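Local coordinates for protein aspartate semialdehyde dehydrogenase (Francisella tularensis subsp. tularensis, PDB 4WOJ) that probably catalyses the NADPH-dependent reductive dephosphorylation of aspartyl-4-phosphate to aspartate semialdehyde, a step on the route to lysine, methionine and threonine, at residues 171-174 / 175-179; 198-201 / 202-206; 249-252 / 253-257. All blocks are in the same frame, centred on the assembly; numbering follows the deposited sequence.

Interaction 1: residues 171-174 / 175-179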
ATOM      1  N   SER B 171      -1.713 -14.226   0.094  1.00 21.48           N
ATOM      2  CA  SER B 171      -1.976 -15.484   0.806  1.00 21.63           C
ATOM      3  C   SER B 171      -3.324 -15.565   1.430  1.00 22.57           C
ATOM      4  O   SER B 171      -3.903 -16.632   1.505  1.00 23.02           O
ATOM      5  CB  SER B 171      -0.901 -15.790   1.846  1.00 22.00           C
ATOM      6  OG  SER B 171      -0.817 -14.826   2.837  1.00 21.60           O
ATOM      7  N   GLY B 172      -3.856 -14.432   1.867  1.00 25.10           N
ATOM      8  CA  GLY B 172      -5.185 -14.412   2.494  1.00 26.52           C
ATOM      9  C   GLY B 172      -6.286 -14.877   1.554  1.00 28.35           C
ATOM     10  O   GLY B 172      -7.364 -15.303   2.003  1.00 29.57           O
ATOM     11  N   ALA B 173      -5.984 -14.831   0.255  1.00 27.48           N
ATOM     12  CA  ALA B 173      -6.902 -15.266  -0.796  1.00 27.53           C
ATOM     13  C   ALA B 173      -6.809 -16.746  -1.125  1.00 28.76           C
ATOM     14  O   ALA B 173      -7.609 -17.231  -1.917  1.00 29.53           O
ATOM     15  CB  ALA B 173      -6.629 -14.467  -2.058  1.00 27.40           C
ATOM     16  N   GLY B 174      -5.827 -17.451  -0.555  1.00 29.53           N
ATOM     17  CA  GLY B 174      -5.628 -18.890  -0.798  1.00 28.92           C
ATOM     18  C   GLY B 174      -4.439 -19.221  -1.694  1.00 32.50           C
ATOM     19  O   GLY B 174      -3.867 -18.333  -2.324  1.00 37.08           O
ATOM     20  N   ALA B 175      -4.105 -20.512  -1.790  1.00 34.49           N
ATOM     21  CA  ALA B 175      -2.897 -21.005  -2.505  1.00 33.39           C
ATOM     22  C   ALA B 175      -2.910 -20.922  -4.035  1.00 33.79           C
ATOM     23  O   ALA B 175      -1.863 -20.859  -4.670  1.00 34.43           O
ATOM     24  CB  ALA B 175      -2.622 -22.433  -2.078  1.00 32.74           C
ATOM     25  N   ALA B 176      -4.084 -20.957  -4.643  1.00 36.70           N
ATOM     26  CA  ALA B 176      -4.155 -20.836  -6.113  1.00 36.62           C
ATOM     27  C   ALA B 176      -4.007 -19.362  -6.516  1.00 37.81           C
ATOM     28  O   ALA B 176      -3.398 -19.036  -7.546  1.00 41.73           O
ATOM     29  CB  ALA B 176      -5.445 -21.448  -6.669  1.00 34.27           C
ATOM     30  N   ALA B 177      -4.546 -18.462  -5.696  1.00 40.74           N
ATOM     31  CA  ALA B 177      -4.383 -17.008  -5.950  1.00 37.65           C
ATOM     32  C   ALA B 177      -2.893 -16.633  -5.949  1.00 36.72           C
ATOM     33  O   ALA B 177      -2.438 -15.876  -6.802  1.00 35.51           O
ATOM     34  CB  ALA B 177      -5.131 -16.194  -4.925  1.00 33.99           C
ATOM     35  N   MET B 178      -2.149 -17.202  -5.001  1.00 37.57           N
ATOM     36  CA  MET B 178      -0.712 -16.964  -4.872  1.00 36.96           C
ATOM     37  C   MET B 178       0.031 -17.513  -6.055  1.00 37.80           C
ATOM     38  O   MET B 178       0.916 -16.875  -6.621  1.00 37.25           O
ATOM     39  CB  MET B 178      -0.176 -17.630  -3.620  1.00 35.75           C
ATOM     40  CG  MET B 178       1.241 -17.194  -3.259  1.00 38.55           C
ATOM     41  SD  MET B 178       1.526 -17.727  -1.557  1.00 42.71           S
ATOM     42  CE  MET B 178       2.947 -16.858  -0.982  1.00 44.40           C
ATOM     43  N   GLN B 179      -0.320 -18.732  -6.400  1.00 41.56           N
ATOM     44  CA  GLN B 179       0.238 -19.369  -7.589  1.00 42.70           C
ATOM     45  C   GLN B 179      -0.022 -18.489  -8.792  1.00 39.19           C
ATOM     46  O   GLN B 179       0.878 -18.217  -9.577  1.00 40.68           O
ATOM     47  CB  GLN B 179      -0.389 -20.745  -7.795  1.00 44.01           C
ATOM     48  CG  GLN B 179       0.348 -21.844  -7.066  1.00 42.74           C
ATOM     49  CD  GLN B 179      -0.514 -23.056  -6.764  1.00 47.07           C
ATOM     50  OE1 GLN B 179      -1.610 -23.219  -7.295  1.00 51.49           O
ATOM     51  NE2 GLN B 179      -0.015 -23.915  -5.891  1.00 51.24           N
TER
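Backbone torsions of phi 106° and psi 171° at G174 swing the chain from a short 3-10 turn into helix 175-191 and turn the G174 carbonyl toward the backbone N of M178. Glycine, having no CB to press on the preceding carbonyl, takes up these values without strain. The hydrogen bond that follows is weak, M178 N donating to G174 O at 3.4 Å across the first turn of the helix. That oxygen is also covered by methyl and methylene groups, the A177 CB sitting 3.6 Å from G174 O and the M178 CB a little further off. A second, apolar link spans the junction alongside it, where the methyl carbons A173 CB and A177 CB meet at 3.7 Å. Ahead of the glycine, G174 N returns to S171 O at 2.9 Å and closes the 3-10 turn, while the S171 hydroxyl is bonded to Q352. In M178, CG stands anti to the backbone N (chi1 -168°) and the chain runs on extended, which lays the sulfur alongside the 3-10 turn, M178 SD 4.6 Å from S171 CB; the side chain packs on I170, L273 and M18, and on E202 of the second subunit. The arrangement is that of a glycine N-cap: one residue, taking neither 3-10 nor helical angles, separates the loop after strand 159-167 from the long helix that follows in the dimerisation domain.

Interaction 2: residues 198-201 / 202-206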
ATOM      1  N   ILE B 198      13.012   1.969 -21.572  1.00 38.85           N
ATOM      2  CA  ILE B 198      12.304   1.759 -20.287  1.00 39.97           C
ATOM      3  C   ILE B 198      10.797   2.076 -20.289  1.00 39.22           C
ATOM      4  O   ILE B 198      10.001   1.300 -19.727  1.00 38.43           O
ATOM      5  CB  ILE B 198      12.999   2.512 -19.119  1.00 42.14           C
ATOM      6  CG1 ILE B 198      12.517   1.978 -17.760  1.00 42.74           C
ATOM      7  CG2 ILE B 198      12.810   4.010 -19.248  1.00 39.87           C
ATOM      8  CD1 ILE B 198      12.768   0.493 -17.573  1.00 45.18           C
ATOM      9  N   LEU B 199      10.389   3.176 -20.922  1.00 35.47           N
ATOM     10  CA  LEU B 199       8.947   3.528 -20.922  1.00 34.48           C
ATOM     11  C   LEU B 199       8.166   2.635 -21.859  1.00 33.64           C
ATOM     12  O   LEU B 199       6.982   2.381 -21.659  1.00 33.92           O
ATOM     13  CB  LEU B 199       8.697   4.999 -21.252  1.00 32.51           C
ATOM     14  CG  LEU B 199       9.327   6.020 -20.306  1.00 32.42           C
ATOM     15  CD1 LEU B 199       8.949   7.440 -20.717  1.00 32.80           C
ATOM     16  CD2 LEU B 199       8.852   5.748 -18.896  1.00 32.98           C
ATOM     17  N   ILE B 200       8.845   2.118 -22.865  1.00 32.59           N
ATOM     18  CA  ILE B 200       8.210   1.176 -23.786  1.00 31.43           C
ATOM     19  C   ILE B 200       8.016  -0.188 -23.108  1.00 26.73           C
ATOM     20  O   ILE B 200       7.004  -0.894 -23.324  1.00 25.01           O
ATOM     21  CB  ILE B 200       8.976   1.133 -25.127  1.00 35.65           C
ATOM     22  CG1 ILE B 200       8.732   2.470 -25.849  1.00 35.74           C
ATOM     23  CG2 ILE B 200       8.601  -0.117 -25.931  1.00 39.80           C
ATOM     24  CD1 ILE B 200       9.372   2.606 -27.209  1.00 37.61           C
ATOM     25  N   ARG B 201       8.973  -0.563 -22.274  1.00 24.94           N
ATOM     26  CA  ARG B 201       8.844  -1.824 -21.537  1.00 22.74           C
ATOM     27  C   ARG B 201       7.644  -1.788 -20.619  1.00 22.40           C
ATOM     28  O   ARG B 201       6.857  -2.733 -20.547  1.00 21.14           O
ATOM     29  CB  ARG B 201      10.097  -2.115 -20.741  1.00 22.27           C
ATOM     30  CG  ARG B 201      11.334  -2.424 -21.585  1.00 20.15           C
ATOM     31  CD  ARG B 201      12.626  -2.243 -20.787  1.00 18.62           C
ATOM     32  NE  ARG B 201      12.731  -3.231 -19.750  1.00 17.09           N
ATOM     33  CZ  ARG B 201      13.730  -3.324 -18.882  1.00 16.28           C
ATOM     34  NH1 ARG B 201      14.714  -2.453 -18.897  1.00 15.76           N
ATOM     35  NH2 ARG B 201      13.681  -4.263 -17.922  1.00 15.73           N
ATOM     36  N   GLU B 202       7.513  -0.670 -19.916  1.00 25.23           N
ATOM     37  CA  GLU B 202       6.425  -0.452 -18.960  1.00 24.33           C
ATOM     38  C   GLU B 202       5.116  -0.601 -19.730  1.00 24.88           C
ATOM     39  O   GLU B 202       4.193  -1.305 -19.290  1.00 26.51           O
ATOM     40  CB  GLU B 202       6.573   0.918 -18.266  1.00 25.93           C
ATOM     41  CG  GLU B 202       5.452   1.292 -17.307  1.00 26.45           C
ATOM     42  CD  GLU B 202       4.124   1.457 -18.048  1.00 27.40           C
ATOM     43  OE1 GLU B 202       3.114   0.807 -17.685  1.00 25.99           O
ATOM     44  OE2 GLU B 202       4.131   2.172 -19.075  1.00 28.95           O
ATOM     45  N   LYS B 203       5.062   0.026 -20.889  1.00 26.55           N
ATOM     46  CA  LYS B 203       3.878  -0.047 -21.741  1.00 31.34           C
ATOM     47  C   LYS B 203       3.524  -1.454 -22.160  1.00 33.52           C
ATOM     48  O   LYS B 203       2.346  -1.854 -22.096  1.00 37.18           O
ATOM     49  CB  LYS B 203       4.105   0.792 -22.986  1.00 34.48           C
ATOM     50  CG  LYS B 203       2.891   0.835 -23.891  1.00 39.51           C
ATOM     51  CD  LYS B 203       3.132   1.697 -25.126  1.00 43.18           C
ATOM     52  CE  LYS B 203       2.141   1.306 -26.235  1.00 47.74           C
ATOM     53  NZ  LYS B 203       0.708   1.480 -25.832  1.00 54.17           N
ATOM     54  N   ILE B 204       4.555  -2.203 -22.583  1.00 36.05           N
ATOM     55  CA  ILE B 204       4.398  -3.587 -23.037  1.00 34.71           C
ATOM     56  C   ILE B 204       3.861  -4.477 -21.942  1.00 33.68           C
ATOM     57  O   ILE B 204       2.956  -5.270 -22.180  1.00 39.00           O
ATOM     58  CB  ILE B 204       5.724  -4.163 -23.590  1.00 36.56           C
ATOM     59  CG1 ILE B 204       5.979  -3.652 -25.029  1.00 35.79           C
ATOM     60  CG2 ILE B 204       5.701  -5.681 -23.625  1.00 37.00           C
ATOM     61  CD1 ILE B 204       7.455  -3.571 -25.400  1.00 32.82           C
ATOM     62  N   LEU B 205       4.421  -4.352 -20.743  1.00 34.67           N
ATOM     63  CA  LEU B 205       3.934  -5.129 -19.586  1.00 33.05           C
ATOM     64  C   LEU B 205       2.513  -4.743 -19.291  1.00 33.79           C
ATOM     65  O   LEU B 205       1.635  -5.600 -19.114  1.00 30.91           O
ATOM     66  CB  LEU B 205       4.755  -4.856 -18.328  1.00 32.63           C
ATOM     67  CG  LEU B 205       6.249  -5.101 -18.362  1.00 33.49           C
ATOM     68  CD1 LEU B 205       6.862  -4.825 -17.006  1.00 34.43           C
ATOM     69  CD2 LEU B 205       6.536  -6.522 -18.785  1.00 34.72           C
ATOM     70  N   ARG B 206       2.297  -3.429 -19.246  1.00 35.78           N
ATOM     71  CA  ARG B 206       0.984  -2.903 -18.926  1.00 36.63           C
ATOM     72  C   ARG B 206      -0.090  -3.464 -19.859  1.00 37.41           C
ATOM     73  O   ARG B 206      -1.099  -3.985 -19.389  1.00 38.81           O
ATOM     74  CB  ARG B 206       0.965  -1.384 -18.947  1.00 36.79           C
ATOM     75  CG  ARG B 206      -0.368  -0.840 -18.459  1.00 36.08           C
ATOM     76  CD  ARG B 206      -0.299   0.642 -18.183  1.00 35.77           C
ATOM     77  NE  ARG B 206      -0.615   1.404 -19.391  1.00 37.92           N
ATOM     78  CZ  ARG B 206       0.222   2.208 -20.038  1.00 37.59           C
ATOM     79  NH1 ARG B 206       1.444   2.413 -19.613  1.00 38.42           N
ATOM     80  NH2 ARG B 206      -0.192   2.839 -21.123  1.00 42.37           N
TER
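R201 and L205 are joined by the straightest of the four backbone bonds here, L205 N reaching R201 O at 2.9 Å with an N-H...O angle of 170°. One residue back, I204 N meets I200 O, also at 2.9 Å. The earlier pairs are longer, K203 N to L199 O at 3.1 Å and E202 N to I198 O at 3.2 Å, and together the four make an unbroken run of alpha-helical bonds. A salt bridge joins E202 and R206, one turn apart on the same helix. The E202 chain bends at chi2 (-65°), and its carboxylate meets the edge of the R206 guanidinium. There R206 NH1 donates to the syn lone pair of E202 OE1 at 3.0 Å, almost within the guanidinium plane, and NH1 also lies 2.8 Å from E202 OE2. A single nitrogen thus serves both oxygens, an arrangement that would be expected to stabilise the negative charge of this buried carboxylate. R201 looks elsewhere: bent at chi3 (67°), its chain ends in a salt bridge from NH2 to D192, in the stretch of chain leading up to the helix.

Outward from these bonds the contact becomes apolar. I200 CG2 touches I204 CD1 at 3.7 Å on an exposed face, the two branched chains crossing at a slant. L205 tucks its CG against R201 O at 3.3 Å, beside the backbone bond.

Helix 198-209 belongs to the dimer interface. Its R201 and L205 pack on L182 in helix 175-191 of the second subunit, L199 on M18 in helix 18-30 of that subunit, and E202 on R274 there, just before strand 275-284, while L205 also touches Y226 of a loop in its own chain.

Interaction 3: residues 249-252 / 253-257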
ATOM      1  N   THR B 249     -16.193  -4.288  14.080  1.00 33.39           N
ATOM      2  CA  THR B 249     -17.089  -5.150  14.852  1.00 37.81           C
ATOM      3  C   THR B 249     -16.361  -6.276  15.558  1.00 35.96           C
ATOM      4  O   THR B 249     -16.662  -6.597  16.707  1.00 37.57           O
ATOM      5  CB  THR B 249     -18.178  -5.738  13.932  1.00 44.86           C
ATOM      6  OG1 THR B 249     -17.602  -6.057  12.648  1.00 45.57           O
ATOM      7  CG2 THR B 249     -19.302  -4.693  13.750  1.00 45.36           C
ATOM      8  N   GLU B 250     -15.385  -6.844  14.870  1.00 34.10           N
ATOM      9  CA  GLU B 250     -14.513  -7.898  15.433  1.00 34.88           C
ATOM     10  C   GLU B 250     -13.593  -7.366  16.547  1.00 33.16           C
ATOM     11  O   GLU B 250     -13.495  -7.967  17.618  1.00 32.40           O
ATOM     12  CB  GLU B 250     -13.684  -8.574  14.328  1.00 33.51           C
ATOM     13  CG  GLU B 250     -14.558  -9.325  13.329  1.00 35.74           C
ATOM     14  CD  GLU B 250     -13.787 -10.090  12.254  1.00 38.37           C
ATOM     15  OE1 GLU B 250     -12.553 -10.269  12.385  1.00 44.37           O
ATOM     16  OE2 GLU B 250     -14.425 -10.481  11.247  1.00 37.21           O
ATOM     17  N   LEU B 251     -12.953  -6.227  16.298  1.00 31.87           N
ATOM     18  CA  LEU B 251     -12.136  -5.576  17.330  1.00 34.02           C
ATOM     19  C   LEU B 251     -12.959  -5.328  18.591  1.00 31.31           C
ATOM     20  O   LEU B 251     -12.528  -5.629  19.701  1.00 32.12           O
ATOM     21  CB  LEU B 251     -11.545  -4.239  16.844  1.00 33.67           C
ATOM     22  CG  LEU B 251     -10.758  -3.456  17.914  1.00 33.86           C
ATOM     23  CD1 LEU B 251      -9.472  -4.194  18.243  1.00 33.42           C
ATOM     24  CD2 LEU B 251     -10.459  -2.035  17.507  1.00 32.38           C
ATOM     25  N   ASN B 252     -14.153  -4.786  18.424  1.00 31.49           N
ATOM     26  CA  ASN B 252     -15.030  -4.530  19.591  1.00 30.74           C
ATOM     27  C   ASN B 252     -15.547  -5.818  20.239  1.00 27.84           C
ATOM     28  O   ASN B 252     -15.644  -5.917  21.455  1.00 26.34           O
ATOM     29  CB  ASN B 252     -16.111  -3.521  19.229  1.00 28.52           C
ATOM     30  CG  ASN B 252     -15.517  -2.127  19.056  1.00 29.31           C
ATOM     31  OD1 ASN B 252     -15.180  -1.470  20.043  1.00 33.90           O
ATOM     32  ND2 ASN B 252     -15.291  -1.710  17.814  1.00 27.70           N
ATOM     33  N   LYS B 253     -15.784  -6.841  19.433  1.00 29.06           N
ATOM     34  CA  LYS B 253     -16.133  -8.145  20.010  1.00 29.78           C
ATOM     35  C   LYS B 253     -14.942  -8.718  20.803  1.00 28.87           C
ATOM     36  O   LYS B 253     -15.124  -9.250  21.879  1.00 28.29           O
ATOM     37  CB  LYS B 253     -16.636  -9.120  18.955  1.00 29.10           C
ATOM     38  CG  LYS B 253     -16.980 -10.472  19.549  1.00 30.18           C
ATOM     39  CD  LYS B 253     -17.969 -11.281  18.714  1.00 29.38           C
ATOM     40  CE  LYS B 253     -18.546 -12.406  19.569  1.00 28.45           C
ATOM     41  NZ  LYS B 253     -19.434 -13.317  18.789  1.00 26.62           N
ATOM     42  N   ILE B 254     -13.731  -8.601  20.274  1.00 29.14           N
ATOM     43  CA  ILE B 254     -12.561  -9.172  20.945  1.00 28.78           C
ATOM     44  C   ILE B 254     -12.307  -8.469  22.254  1.00 29.30           C
ATOM     45  O   ILE B 254     -11.975  -9.094  23.255  1.00 29.61           O
ATOM     46  CB  ILE B 254     -11.286  -9.073  20.091  1.00 29.15           C
ATOM     47  CG1 ILE B 254     -11.377  -9.992  18.877  1.00 28.24           C
ATOM     48  CG2 ILE B 254     -10.061  -9.470  20.910  1.00 31.21           C
ATOM     49  CD1 ILE B 254     -10.236  -9.833  17.897  1.00 27.62           C
ATOM     50  N   LEU B 255     -12.395  -7.152  22.241  1.00 32.56           N
ATOM     51  CA  LEU B 255     -12.171  -6.357  23.472  1.00 33.96           C
ATOM     52  C   LEU B 255     -13.425  -6.304  24.373  1.00 36.24           C
ATOM     53  O   LEU B 255     -13.329  -5.854  25.503  1.00 39.39           O
ATOM     54  CB  LEU B 255     -11.738  -4.936  23.125  1.00 31.10           C
ATOM     55  CG  LEU B 255     -10.427  -4.812  22.350  1.00 31.45           C
ATOM     56  CD1 LEU B 255     -10.299  -3.458  21.693  1.00 28.64           C
ATOM     57  CD2 LEU B 255      -9.233  -5.071  23.256  1.00 32.14           C
ATOM     58  N   ASP B 256     -14.571  -6.748  23.843  1.00 38.12           N
ATOM     59  CA  ASP B 256     -15.904  -6.550  24.441  1.00 43.49           C
ATOM     60  C   ASP B 256     -15.993  -5.186  25.045  1.00 39.65           C
ATOM     61  O   ASP B 256     -16.023  -5.032  26.249  1.00 41.29           O
ATOM     62  CB  ASP B 256     -16.296  -7.576  25.526  1.00 48.30           C
ATOM     63  CG  ASP B 256     -17.769  -7.339  26.049  1.00 51.71           C
ATOM     64  OD1 ASP B 256     -18.596  -6.762  25.280  1.00 53.30           O
ATOM     65  OD2 ASP B 256     -18.096  -7.697  27.212  1.00 46.21           O
ATOM     66  N   THR B 257     -16.008  -4.193  24.197  1.00 40.40           N
ATOM     67  CA  THR B 257     -16.013  -2.810  24.670  1.00 43.64           C
ATOM     68  C   THR B 257     -17.384  -2.340  25.168  1.00 40.86           C
ATOM     69  O   THR B 257     -18.418  -2.712  24.637  1.00 36.00           O
ATOM     70  CB  THR B 257     -15.578  -1.866  23.540  1.00 42.44           C
ATOM     71  OG1 THR B 257     -16.192  -2.312  22.310  1.00 40.35           O
ATOM     72  CG2 THR B 257     -14.049  -1.856  23.421  1.00 37.96           C
TER
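A Schellman motif ends helix 242-255, with T257 folding back on N252. D256, at positive phi (38°), is the C-prime residue: T257 N bonds to N252 O at 3.3 Å, in the carbonyl plane and on a lone pair, and inside this loop D256 N makes a weak bond to K253 O at 3.2 Å. The side chains repeat the link. T257 OG1 lies between its own backbone N and carbonyl carbon (chi1 41°), a placement that lets it donate to N252 OD1 at only 2.6 Å, well off the amide C=O direction (115°). The other end of that amide, ND2, is held by A248 O and I261 O, which together with T257 fixes its rotation.

In the fold, this helix packs against helix 141-149, at whose start lies the predicted acyl-thioester cysteine C141, and against strand 113-116 of the parallel sheet. L251 CD1 meets L255 CD1 at 3.6 Å, one turn apart, and L251 goes on to touch V143 and M146. I254 CG1 packs 3.2 Å from E250 O, whose own partner is I254 N at 2.7 Å. The E250 carboxylate is divided between N140 N and a salt bridge to R108, while K253 NZ bonds to S113 O and R108 O.

The three contacts follow one another in the dimerisation domain, none touching another within one chain. Interactions 1 and 2, with centres 27 Å apart on the same side of the chain's centre, meet across the dimer: M178 and Q179 pack on E202 and I198 of the second subunit. Interaction 3, on the opposite side, is 28 Å from interaction 1 and 46 Å from interaction 2, centre to centre. Of the predicted catalytic pair, H276 lies about 8 Å from A173 and C141 about 8 Å from E250, side chain to side chain. Interaction 2 is remote from both in its own chain, though E202 packs on R274 of the second subunit, two residues before H276 there.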